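Local coordinates for protein integrase (Enterobacteria phage lambda, PDB 1AE9) that cuts and rejoins DNA in site-specific recombination as the catalytic domain of a tyrosine recombinase, serving phage integration into and excision from the host genome, at residues Leu25-Ala30 / His132-Leu137; Thr33-Arg36 / Glu42-Trp45; Tyr52-Gln57 / Lys63-Thr68; Asp73-Ser78 / Ala139-Lys144. All blocks are in the same frame, centred on the assembly; numbering follows the deposited sequence.

Interaction 1: residues Leu25-Ala30 / His132-Leu137; sequences LAMELA and HELRSL
Glu28 OE1 is gripped by Lys85 NZ and Thr82 OG1, tying helix 21-33 to helix 79-90, while Met27 and Ala30 of the same helix meet Leu134. This is a buried helix-helix contact in the core of the tyrosine recombinase catalytic domain, between residues 25-30 and the start of helix 133-145. Leu134 does the touching for its helix. Its CG stands anti to its own carbonyl carbon (chi1 -68°), with CB against Ala30 CB at 4.0 Å. Further out, Leu134 CD1 reaches past that methyl to lie 4.1 Å from Met27 CG. Met27 crosses Leu134 obliquely, and both also rest on Tyr9 of helix 6-15 and Phe113 of helix 106-120, so four helices share this patch. Because Ala30 carries just a methyl, the backbones come close: Ala30 CA and Leu134 CA are 6.1 Å apart.

The neighbours of Leu134 are polar. The end of Arg135, predicted to be catalytic, leads away from residues 25-30 and donates from NH1 to Gly34 O and from NH2 to Leu155 O, which should steady its guanidinium. Glu133 OE1 takes a salt bridge from Arg1 and a hydrogen bond from Thr130. The other carboxylate oxygen, Glu133 OE2, is met by His132 ND1 at 3.3 Å, the imidazole nitrogen approaching from above the carboxylate plane.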
# COMPACT_ATOMS: atom_id res chain seq x y z
N LEU A 25 -1.86 -9.62 19.04
CA LEU A 25 -0.47 -9.45 19.43
C LEU A 25 0.08 -8.11 18.94
O LEU A 25 0.82 -7.43 19.67
CB LEU A 25 0.37 -10.62 18.91
CG LEU A 25 -0.03 -11.96 19.56
CD1 LEU A 25 0.62 -13.13 18.83
CD2 LEU A 25 0.36 -11.96 21.04
N ALA A 26 -0.29 -7.70 17.73
CA ALA A 26 0.16 -6.42 17.20
C ALA A 26 -0.46 -5.29 18.05
O ALA A 26 0.20 -4.28 18.32
CB ALA A 26 -0.23 -6.27 15.75
N MET A 27 -1.72 -5.47 18.47
CA MET A 27 -2.41 -4.48 19.30
C MET A 27 -1.68 -4.31 20.63
O MET A 27 -1.41 -3.18 21.07
CB MET A 27 -3.87 -4.88 19.56
CG MET A 27 -4.81 -4.64 18.38
SD MET A 27 -6.47 -5.31 18.60
CE MET A 27 -7.06 -4.23 19.96
N GLU A 28 -1.34 -5.42 21.27
CA GLU A 28 -0.63 -5.38 22.54
C GLU A 28 0.73 -4.72 22.39
O GLU A 28 1.10 -3.85 23.19
CB GLU A 28 -0.46 -6.78 23.10
CG GLU A 28 -1.75 -7.41 23.58
CD GLU A 28 -1.57 -8.82 24.10
OE1 GLU A 28 -0.47 -9.40 23.93
OE2 GLU A 28 -2.53 -9.36 24.68
N LEU A 29 1.46 -5.10 21.35
CA LEU A 29 2.79 -4.54 21.11
C LEU A 29 2.72 -3.03 20.83
O LEU A 29 3.59 -2.28 21.25
CB LEU A 29 3.47 -5.30 19.96
CG LEU A 29 4.99 -5.44 20.02
CD1 LEU A 29 5.39 -6.26 21.26
CD2 LEU A 29 5.50 -6.13 18.76
N ALA A 30 1.67 -2.59 20.15
CA ALA A 30 1.50 -1.17 19.85
C ALA A 30 1.31 -0.34 21.12
O ALA A 30 1.86 0.75 21.25
CB ALA A 30 0.32 -0.98 18.92
N HIS A 132 -3.48 3.55 14.32
CA HIS A 132 -2.58 4.60 14.80
C HIS A 132 -3.00 5.15 16.17
O HIS A 132 -2.16 5.60 16.95
CB HIS A 132 -2.47 5.76 13.81
CG HIS A 132 -1.64 6.90 14.32
ND1 HIS A 132 -2.20 8.05 14.86
CD2 HIS A 132 -0.30 7.04 14.46
CE1 HIS A 132 -1.24 8.83 15.31
NE2 HIS A 132 -0.08 8.24 15.09
N GLU A 133 -4.29 5.12 16.47
CA GLU A 133 -4.75 5.65 17.75
C GLU A 133 -4.22 4.88 18.95
O GLU A 133 -4.28 5.37 20.09
CB GLU A 133 -6.28 5.76 17.78
CG GLU A 133 -6.79 7.10 17.24
CD GLU A 133 -6.16 7.50 15.90
OE1 GLU A 133 -6.53 6.91 14.87
OE2 GLU A 133 -5.30 8.41 15.88
N LEU A 134 -3.65 3.70 18.71
CA LEU A 134 -3.08 2.89 19.78
C LEU A 134 -1.81 3.53 20.34
O LEU A 134 -1.44 3.28 21.48
CB LEU A 134 -2.80 1.46 19.28
CG LEU A 134 -4.04 0.63 18.96
CD1 LEU A 134 -3.64 -0.70 18.35
CD2 LEU A 134 -4.86 0.41 20.22
N ARG A 135 -1.16 4.37 19.54
CA ARG A 135 0.06 5.07 19.94
C ARG A 135 -0.29 6.20 20.93
O ARG A 135 0.41 6.41 21.92
CB ARG A 135 0.77 5.63 18.70
CG ARG A 135 2.06 6.38 18.95
CD ARG A 135 2.84 6.55 17.64
NE ARG A 135 3.68 7.76 17.61
CZ ARG A 135 4.94 7.84 18.05
NH1 ARG A 135 5.56 6.78 18.55
NH2 ARG A 135 5.59 9.00 17.96
N SER A 136 -1.40 6.90 20.67
CA SER A 136 -1.86 7.97 21.55
C SER A 136 -2.35 7.33 22.85
O SER A 136 -2.12 7.87 23.93
CB SER A 136 -3.03 8.74 20.92
OG SER A 136 -2.65 9.32 19.69
N LEU A 137 -3.02 6.18 22.74
CA LEU A 137 -3.50 5.48 23.93
C LEU A 137 -2.30 5.11 24.80
O LEU A 137 -2.31 5.35 26.01
CB LEU A 137 -4.32 4.24 23.55
CG LEU A 137 -4.84 3.36 24.71
CD1 LEU A 137 -5.68 4.16 25.68
CD2 LEU A 137 -5.64 2.20 24.15

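Interaction 2: residues Thr33-Arg36 / Glu42-Trp45; sequences TGQR and EMKW
Thr33, the last residue of helix 21-33, has its CB directed toward the 42-45 segment, and its OG1 lies 4.1 Å from Met43 CE. That is packing; the hydroxyl's own partner is Leu29 O, one turn back in the helix. Thr33 OG1 also takes a weak hydrogen bond from Gln35 N (3.3 Å), closing the turn at the helix end. Gly34 leaves the helix with positive phi (66°). Gln35 then makes the closest approach: Met43 CE sits 3.8 Å from Gln35 CG and 3.9 Å from Gln35 CB, the two side chains crossing at about a right angle. A bend at chi2 (-48°) carries the amide of Gln35 away from the methionine and back over its own turn, where Gln35 NE2 donates to Thr33 O at 2.9 Å, close to the amide plane. Leu154 O is a second partner of NE2, and Gln35 OE1 bonds Gln57 NE2. Arg36, predicted to be catalytic, follows at the N-cap of helix 37-42, and its NH1 meets Gln57 OE1. From the far end of that helix Met43 comes in, extended beyond CG, lying also on Leu53 and Val55 of the sheet. The contact thus divides by chemistry: a thioether methyl packs on CB and CG of Gln35, whose buried amide is bonded at both ends and probably helps to set the loop that presents Arg36.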
# COMPACT_ATOMS: atom_id res chain seq x y z
N THR A 33 4.69 -0.69 23.59
CA THR A 33 5.93 -0.07 23.10
C THR A 33 5.70 1.36 22.62
O THR A 33 6.65 2.14 22.50
CB THR A 33 6.59 -0.86 21.92
OG1 THR A 33 5.79 -0.72 20.73
CG2 THR A 33 6.77 -2.33 22.26
N GLY A 34 4.44 1.70 22.33
CA GLY A 34 4.11 3.04 21.86
C GLY A 34 4.68 3.40 20.48
O GLY A 34 4.63 4.57 20.09
N GLN A 35 5.17 2.41 19.74
CA GLN A 35 5.76 2.67 18.42
C GLN A 35 4.76 2.74 17.26
O GLN A 35 3.71 2.09 17.30
CB GLN A 35 6.86 1.65 18.13
CG GLN A 35 8.01 1.66 19.15
CD GLN A 35 8.53 3.07 19.43
OE1 GLN A 35 9.03 3.76 18.53
NE2 GLN A 35 8.39 3.51 20.67
N ARG A 36 5.07 3.56 16.26
CA ARG A 36 4.22 3.71 15.09
C ARG A 36 4.10 2.34 14.42
O ARG A 36 5.04 1.54 14.48
CB ARG A 36 4.83 4.70 14.11
CG ARG A 36 4.95 6.13 14.64
CD ARG A 36 5.45 7.05 13.54
NE ARG A 36 5.63 8.43 13.97
CZ ARG A 36 6.68 8.87 14.67
NH1 ARG A 36 7.65 8.04 15.04
NH2 ARG A 36 6.77 10.16 14.97
N GLU A 42 8.46 -3.51 11.29
CA GLU A 42 9.88 -3.66 10.99
C GLU A 42 10.70 -4.41 12.06
O GLU A 42 11.74 -5.00 11.75
CB GLU A 42 10.51 -2.28 10.74
CG GLU A 42 10.06 -1.60 9.44
CD GLU A 42 10.43 -2.41 8.21
OE1 GLU A 42 11.62 -2.77 8.07
OE2 GLU A 42 9.53 -2.70 7.38
N MET A 43 10.20 -4.42 13.29
CA MET A 43 10.87 -5.09 14.42
C MET A 43 11.22 -6.54 14.15
O MET A 43 10.38 -7.31 13.69
CB MET A 43 10.00 -5.01 15.67
CG MET A 43 9.68 -3.61 16.13
SD MET A 43 8.58 -3.61 17.53
CE MET A 43 8.59 -1.89 17.94
N LYS A 44 12.45 -6.92 14.50
CA LYS A 44 12.92 -8.29 14.32
C LYS A 44 13.51 -8.80 15.63
O LYS A 44 13.88 -8.01 16.49
CB LYS A 44 13.99 -8.37 13.23
CG LYS A 44 13.52 -7.94 11.85
CD LYS A 44 14.57 -8.26 10.78
CE LYS A 44 15.98 -7.84 11.23
NZ LYS A 44 16.10 -6.40 11.62
N TRP A 45 13.61 -10.12 15.76
CA TRP A 45 14.16 -10.73 16.97
C TRP A 45 15.62 -10.33 17.21
O TRP A 45 16.05 -10.22 18.35
CB TRP A 45 14.01 -12.25 16.91
CG TRP A 45 12.58 -12.67 16.86
CD1 TRP A 45 11.92 -13.21 15.79
CD2 TRP A 45 11.60 -12.53 17.91
NE1 TRP A 45 10.59 -13.39 16.10
CE2 TRP A 45 10.37 -12.98 17.39
CE3 TRP A 45 11.65 -12.05 19.23
CZ2 TRP A 45 9.19 -12.97 18.15
CZ3 TRP A 45 10.48 -12.04 19.98
CH2 TRP A 45 9.27 -12.50 19.44

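Interaction 3: residues Tyr52-Gln57 / Lys63-Thr68; sequences YLYVEQ and KIAIPT
Leu53 and Ile66 bond each other twice through their backbones, N to O at 2.8 Å in both directions, and Val55 and Ile64 do the same at 2.9 Å. These are the hydrogen-bonded pairs of an antiparallel beta hairpin. Between them, at the non-hydrogen-bonded pair Tyr54-Ala65, Ala65 CB lies over the face of the Tyr54 ring, 4.2 Å from its centroid, offset toward the rim. Tyr52, its CG anti to the carbonyl carbon (chi1 -81°), leans across the strand to the same methyl and sets its ring over Pro67, whose CA makes a CH-pi contact. Further along this face Glu56 and Lys63 run side by side, their CG atoms 3.7 Å apart.

Leu53, Val55, Ile64 and Ile66 point to the other face, where Val55 CG2 meets Ile66 CD1 at 4.1 Å. Trp174 of strand 173-176 stands edge-to-face against Tyr54. Gln57, just past the strand, is positioned by Gln35 OE1, Thr60 OG1 and Leu155 O. The hairpin therefore has an apolar face turned to Met79 of helix 79-90 and to Met43 and Gln35, an aromatic, charged one opposite, and it delivers the Gln57 amide to the predicted active site beside Arg36.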
# COMPACT_ATOMS: atom_id res chain seq x y z
N TYR A 52 16.69 -5.54 25.88
CA TYR A 52 16.33 -4.27 25.26
C TYR A 52 15.98 -4.44 23.79
O TYR A 52 16.68 -5.15 23.07
CB TYR A 52 17.45 -3.24 25.40
CG TYR A 52 17.47 -2.55 26.74
CD1 TYR A 52 18.10 -3.14 27.84
CD2 TYR A 52 16.84 -1.32 26.93
CE1 TYR A 52 18.09 -2.53 29.09
CE2 TYR A 52 16.83 -0.70 28.18
CZ TYR A 52 17.45 -1.31 29.25
OH TYR A 52 17.43 -0.72 30.50
N LEU A 53 14.87 -3.83 23.37
CA LEU A 53 14.42 -3.86 21.99
C LEU A 53 14.87 -2.54 21.36
O LEU A 53 14.41 -1.47 21.76
CB LEU A 53 12.89 -4.00 21.91
CG LEU A 53 12.20 -3.77 20.56
CD1 LEU A 53 12.68 -4.76 19.51
CD2 LEU A 53 10.70 -3.88 20.73
N TYR A 54 15.82 -2.64 20.44
CA TYR A 54 16.37 -1.47 19.76
C TYR A 54 15.51 -1.06 18.58
O TYR A 54 15.24 -1.87 17.70
CB TYR A 54 17.81 -1.75 19.30
CG TYR A 54 18.78 -1.81 20.46
CD1 TYR A 54 18.85 -2.93 21.27
CD2 TYR A 54 19.58 -0.71 20.77
CE1 TYR A 54 19.68 -2.96 22.39
CE2 TYR A 54 20.41 -0.73 21.88
CZ TYR A 54 20.46 -1.85 22.69
OH TYR A 54 21.26 -1.86 23.80
N VAL A 55 15.10 0.20 18.56
CA VAL A 55 14.24 0.70 17.51
C VAL A 55 14.74 2.01 16.90
O VAL A 55 15.01 2.98 17.62
CB VAL A 55 12.80 0.97 18.06
CG1 VAL A 55 11.94 1.68 17.02
CG2 VAL A 55 12.14 -0.35 18.48
N GLU A 56 14.92 2.01 15.58
CA GLU A 56 15.27 3.24 14.90
C GLU A 56 14.01 3.58 14.13
O GLU A 56 13.62 2.86 13.20
CB GLU A 56 16.42 3.11 13.91
CG GLU A 56 16.62 4.45 13.20
CD GLU A 56 17.80 4.50 12.25
OE1 GLU A 56 18.65 3.59 12.29
OE2 GLU A 56 17.87 5.47 11.47
N GLN A 57 13.34 4.64 14.53
CA GLN A 57 12.11 5.03 13.89
C GLN A 57 12.36 5.39 12.44
O GLN A 57 13.20 6.24 12.12
CB GLN A 57 11.46 6.17 14.67
CG GLN A 57 11.25 5.80 16.15
CD GLN A 57 10.45 6.83 16.90
OE1 GLN A 57 10.34 7.98 16.47
NE2 GLN A 57 9.87 6.42 18.02
N LYS A 63 16.57 6.96 17.57
CA LYS A 63 17.03 5.64 18.01
C LYS A 63 16.85 5.44 19.51
O LYS A 63 17.51 6.10 20.32
CB LYS A 63 18.51 5.46 17.63
CG LYS A 63 18.73 5.20 16.15
CD LYS A 63 20.21 5.14 15.80
CE LYS A 63 20.84 6.51 15.88
NZ LYS A 63 20.10 7.50 15.04
N ILE A 64 16.00 4.49 19.89
CA ILE A 64 15.73 4.22 21.30
C ILE A 64 15.89 2.76 21.67
O ILE A 64 15.72 1.87 20.83
CB ILE A 64 14.30 4.67 21.70
CG1 ILE A 64 13.25 3.94 20.87
CG2 ILE A 64 14.13 6.17 21.50
CD1 ILE A 64 11.83 4.31 21.22
N ALA A 65 16.24 2.50 22.93
CA ALA A 65 16.40 1.14 23.43
C ALA A 65 15.27 0.96 24.44
O ALA A 65 15.28 1.60 25.50
CB ALA A 65 17.77 0.97 24.09
N ILE A 66 14.30 0.12 24.10
CA ILE A 66 13.13 -0.12 24.96
C ILE A 66 13.31 -1.33 25.87
O ILE A 66 13.54 -2.44 25.40
CB ILE A 66 11.83 -0.31 24.11
CG1 ILE A 66 11.70 0.81 23.07
CG2 ILE A 66 10.61 -0.28 25.02
CD1 ILE A 66 10.51 0.64 22.12
N PRO A 67 13.21 -1.12 27.20
CA PRO A 67 13.37 -2.26 28.11
C PRO A 67 12.17 -3.19 27.97
O PRO A 67 11.02 -2.74 28.02
CB PRO A 67 13.43 -1.58 29.48
CG PRO A 67 12.58 -0.36 29.31
CD PRO A 67 12.98 0.13 27.93
N THR A 68 12.44 -4.48 27.78
CA THR A 68 11.38 -5.46 27.61
C THR A 68 10.61 -5.79 28.89
O THR A 68 9.68 -6.59 28.89
CB THR A 68 11.90 -6.76 26.99
OG1 THR A 68 12.96 -7.28 27.80
CG2 THR A 68 12.42 -6.50 25.57

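Interaction 4: residues Asp73-Ser78 / Ala139-Lys144; sequences DALGIS and ARLYEK
Leu141 points from helix 133-145 toward the turn at 73-78 and divides its two methyls between neighbouring residues. Leu141 CD2 meets Ala74 CB at 4.0 Å, and Leu141 CD1 meets Leu75 CD1 at the same distance. Ala74 points its methyl toward the helix. Leu75 starts out alongside instead; with CG anti to its carbonyl carbon (chi1 -66°), it brings its terminal methyl round to Leu141, and the two leucines cross at about a right angle. There is no hydrogen bond between the segments, so the fit is purely apolar. A polar tie runs from Asp73 N to OE1 of Gln145, the residue after the helical segment.

Leu75 also packs on Ala6, Tyr9 and Leu10 of helix 6-15, while Leu141 is flanked by Ile72 and by Val31 of helix 21-33. Within the turn, Gly76 N bonds Asp73 O at 3.1 Å, and Gly76 has positive phi (67°). Gly76 and Ile77 both face Ile72, a G1 beta bulge in the small two-stranded hairpin of 71-72 with 77-78, whose turn rests on helix 133-145 of the catalytic domain.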
# COMPACT_ATOMS: atom_id res chain seq x y z
N ASP A 73 -0.08 -1.49 32.93
CA ASP A 73 -0.94 -1.91 34.02
C ASP A 73 -2.44 -1.84 33.77
O ASP A 73 -3.15 -2.82 34.01
CB ASP A 73 -0.58 -1.14 35.28
CG ASP A 73 0.85 -1.40 35.73
OD1 ASP A 73 1.37 -2.51 35.47
OD2 ASP A 73 1.45 -0.48 36.32
N ALA A 74 -2.91 -0.73 33.21
CA ALA A 74 -4.33 -0.54 32.95
C ALA A 74 -5.02 -1.64 32.13
O ALA A 74 -6.22 -1.88 32.29
CB ALA A 74 -4.57 0.82 32.29
N LEU A 75 -4.25 -2.31 31.28
CA LEU A 75 -4.80 -3.36 30.43
C LEU A 75 -4.20 -4.73 30.69
O LEU A 75 -4.58 -5.72 30.05
CB LEU A 75 -4.64 -2.98 28.96
CG LEU A 75 -5.44 -1.77 28.50
CD1 LEU A 75 -4.99 -1.33 27.13
CD2 LEU A 75 -6.92 -2.11 28.51
N GLY A 76 -3.27 -4.80 31.64
CA GLY A 76 -2.63 -6.07 31.96
C GLY A 76 -1.75 -6.58 30.82
O GLY A 76 -1.71 -7.78 30.56
N ILE A 77 -1.06 -5.66 30.15
CA ILE A 77 -0.18 -6.04 29.04
C ILE A 77 1.26 -6.09 29.51
O ILE A 77 1.79 -5.11 30.03
CB ILE A 77 -0.29 -5.05 27.86
CG1 ILE A 77 -1.70 -5.07 27.28
CG2 ILE A 77 0.72 -5.42 26.78
CD1 ILE A 77 -1.98 -3.96 26.29
N SER A 78 1.88 -7.25 29.35
CA SER A 78 3.27 -7.42 29.72
C SER A 78 4.05 -7.55 28.43
O SER A 78 3.75 -8.42 27.62
CB SER A 78 3.45 -8.68 30.56
OG SER A 78 4.83 -9.01 30.71
N ALA A 139 0.57 6.55 25.01
CA ALA A 139 1.06 7.77 25.65
C ALA A 139 0.23 8.16 26.88
O ALA A 139 0.80 8.41 27.94
CB ALA A 139 1.10 8.91 24.64
N ARG A 140 -1.10 8.22 26.74
CA ARG A 140 -1.98 8.60 27.85
C ARG A 140 -1.90 7.62 29.02
O ARG A 140 -1.88 8.03 30.18
CB ARG A 140 -3.43 8.74 27.39
CG ARG A 140 -3.66 9.86 26.37
CD ARG A 140 -5.14 10.11 26.10
NE ARG A 140 -5.86 8.90 25.68
CZ ARG A 140 -6.06 8.53 24.42
NH1 ARG A 140 -5.59 9.25 23.41
NH2 ARG A 140 -6.73 7.42 24.16
N LEU A 141 -1.82 6.33 28.71
CA LEU A 141 -1.71 5.32 29.76
C LEU A 141 -0.37 5.41 30.48
O LEU A 141 -0.31 5.28 31.71
CB LEU A 141 -1.91 3.92 29.19
CG LEU A 141 -3.29 3.58 28.61
CD1 LEU A 141 -3.32 2.11 28.17
CD2 LEU A 141 -4.37 3.82 29.67
N TYR A 142 0.71 5.61 29.72
CA TYR A 142 2.06 5.73 30.29
C TYR A 142 2.26 7.03 31.06
O TYR A 142 3.01 7.07 32.04
CB TYR A 142 3.14 5.58 29.21
CG TYR A 142 3.56 4.14 28.98
CD1 TYR A 142 3.82 3.30 30.06
CD2 TYR A 142 3.69 3.62 27.69
CE1 TYR A 142 4.21 1.98 29.87
CE2 TYR A 142 4.07 2.30 27.50
CZ TYR A 142 4.33 1.48 28.59
OH TYR A 142 4.73 0.18 28.42
N GLU A 143 1.59 8.08 30.62
CA GLU A 143 1.65 9.38 31.27
C GLU A 143 1.10 9.27 32.70
O GLU A 143 1.59 9.90 33.62
CB GLU A 143 0.85 10.41 30.48
N LYS A 144 0.06 8.45 32.86
CA LYS A 144 -0.56 8.24 34.16
C LYS A 144 0.25 7.27 35.00
O LYS A 144 0.59 7.56 36.15
CB LYS A 144 -2.00 7.74 33.98

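In the fold
The four contacts lie within one catalytic domain. Interaction 1 sits nearest its middle, about 4 Å from the chain centre, and closes a long loop in which interactions 2 and 3 are nested one after the other. Interaction 4 crosses it along the chain and shares helix 133-145, their centres about 11 Å apart. Interactions 2 and 3, their centres about 8 Å apart, are joined through Gln57, while interaction 1 reaches interaction 2 through Arg135. Helix core, post-helical turn and sheet thus converge on the predicted catalytic arginines Arg36 and Arg135. Interaction 4, its centre about 18 Å from that of interaction 3, packs the 71-78 hairpin against the later part of helix 133-145.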